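Local coordinates for protein GTPase subunit of restriction endonuclease (Thermococcus gammatolerans, PDB 6P0F) that probably recognises DNA through its YTH-like N-terminal domain, serving as the GTP-hydrolysing subunit of an McrB-type restriction endonuclease, at residues Lys64-Gly68 and Ile96-Thr100. Residues are numbered along the deposited sequence; the frame is centred on the assembly and turned at random.
Sequences KIDKG and IICET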
# COMPACT_ATOMS: atom_id res chain seq x y z
N LYS A 64 0.08 -10.23 -10.29
CA LYS A 64 0.39 -8.89 -10.76
C LYS A 64 -0.58 -7.91 -10.10
O LYS A 64 -1.78 -8.18 -9.99
CB LYS A 64 0.28 -8.85 -12.28
CG LYS A 64 0.56 -7.51 -12.92
CD LYS A 64 0.49 -7.64 -14.45
CE LYS A 64 0.40 -6.27 -15.12
NZ LYS A 64 0.35 -6.38 -16.61
N ILE A 65 -0.06 -6.79 -9.64
CA ILE A 65 -0.88 -5.77 -9.00
C ILE A 65 -1.46 -4.90 -10.10
O ILE A 65 -0.71 -4.35 -10.93
CB ILE A 65 -0.05 -4.92 -8.02
CG1 ILE A 65 0.54 -5.81 -6.93
CG2 ILE A 65 -0.89 -3.80 -7.42
CD1 ILE A 65 1.48 -5.07 -6.02
N ASP A 66 -2.78 -4.76 -10.11
CA ASP A 66 -3.51 -4.06 -11.15
C ASP A 66 -4.27 -2.87 -10.60
O ASP A 66 -4.70 -2.88 -9.44
CB ASP A 66 -4.54 -5.00 -11.82
CG ASP A 66 -3.90 -6.22 -12.48
OD1 ASP A 66 -2.85 -6.07 -13.14
OD2 ASP A 66 -4.45 -7.34 -12.35
N LYS A 67 -4.54 -1.88 -11.44
CA LYS A 67 -5.47 -0.84 -11.00
C LYS A 67 -6.83 -1.46 -10.69
O LYS A 67 -7.24 -2.48 -11.26
CB LYS A 67 -5.56 0.29 -12.02
CG LYS A 67 -5.99 -0.12 -13.38
CD LYS A 67 -6.04 1.11 -14.31
CE LYS A 67 -6.53 0.63 -15.66
NZ LYS A 67 -6.65 1.75 -16.60
N GLY A 68 -7.47 -0.92 -9.66
CA GLY A 68 -8.70 -1.46 -9.13
C GLY A 68 -8.52 -2.44 -7.99
O GLY A 68 -9.48 -2.71 -7.27
N ILE A 96 -7.54 1.80 -2.60
CA ILE A 96 -7.83 1.17 -3.89
C ILE A 96 -6.95 1.83 -4.94
O ILE A 96 -6.81 3.06 -4.95
CB ILE A 96 -9.34 1.23 -4.23
CG1 ILE A 96 -9.59 0.44 -5.51
CG2 ILE A 96 -9.83 2.63 -4.29
CD1 ILE A 96 -11.06 0.04 -5.70
N ILE A 97 -6.32 1.01 -5.79
CA ILE A 97 -5.29 1.50 -6.70
C ILE A 97 -5.94 2.17 -7.91
O ILE A 97 -6.79 1.58 -8.60
CB ILE A 97 -4.35 0.37 -7.15
CG1 ILE A 97 -3.61 -0.24 -5.93
CG2 ILE A 97 -3.35 0.89 -8.17
CD1 ILE A 97 -2.70 -1.40 -6.26
N CYS A 98 -5.56 3.42 -8.15
CA CYS A 98 -6.02 4.16 -9.32
C CYS A 98 -5.22 3.81 -10.57
O CYS A 98 -5.78 3.72 -11.67
CB CYS A 98 -5.91 5.65 -9.00
SG CYS A 98 -6.49 6.76 -10.29
N GLU A 99 -3.91 3.67 -10.42
CA GLU A 99 -3.01 3.41 -11.54
C GLU A 99 -1.75 2.75 -11.01
O GLU A 99 -1.37 2.93 -9.86
CB GLU A 99 -2.60 4.68 -12.27
CG GLU A 99 -3.31 4.94 -13.58
CD GLU A 99 -3.02 3.89 -14.63
OE1 GLU A 99 -2.42 2.84 -14.32
OE2 GLU A 99 -3.44 4.08 -15.78
N THR A 100 -1.10 2.01 -11.88
CA THR A 100 0.22 1.47 -11.59
C THR A 100 1.17 1.98 -12.67
O THR A 100 0.79 2.17 -13.82
CB THR A 100 0.26 -0.06 -11.55
OG1 THR A 100 -0.08 -0.58 -12.84
CG2 THR A 100 -0.69 -0.60 -10.51
O HOH W 1 -2.86 -1.82 -13.76
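A loop packs here on a classic beta bulge: residues 64-68, leading into strand 70-76, cross the kink where Cys98 and Glu99 both face Phe126 of strand 123-127, within the mixed sheet of this YTH-like domain. One direct hydrogen bond joins the backbones, Gly68 N giving to Ile97 O at 2.8 Å, nearly straight at 165°. On the buried side Ile65 and Ile97 cross at about a right angle, and both also rest on Met125. Their methyls meet tightly, Ile65 CG2 being 3.2 Å from Ile97 CD1; chi1 of -60° sets CG2 of Ile65 anti to the backbone N, the branch that reaches Ile97. Toward solvent, Lys67 runs extended alongside Glu99, pointing the same way, and its CB lies 3.5 Å from Cys98 O, while the Cys98 side chain points away, to its disulfide with Cys45. Lys67 NZ stays 4.1 Å from Glu99 OE2, too far for a salt bridge, while Glu99 OE1 turns its anti lone pair to Thr100 N. Without the carboxylate, as with an alanine here in place of Glu99, the ammonium of Lys67 would probably lose its nearby opposite charge and Thr100 N that acceptor. A water links Lys67 N, from which it accepts at 2.9 Å, to Thr100 OG1 at 3.2 Å.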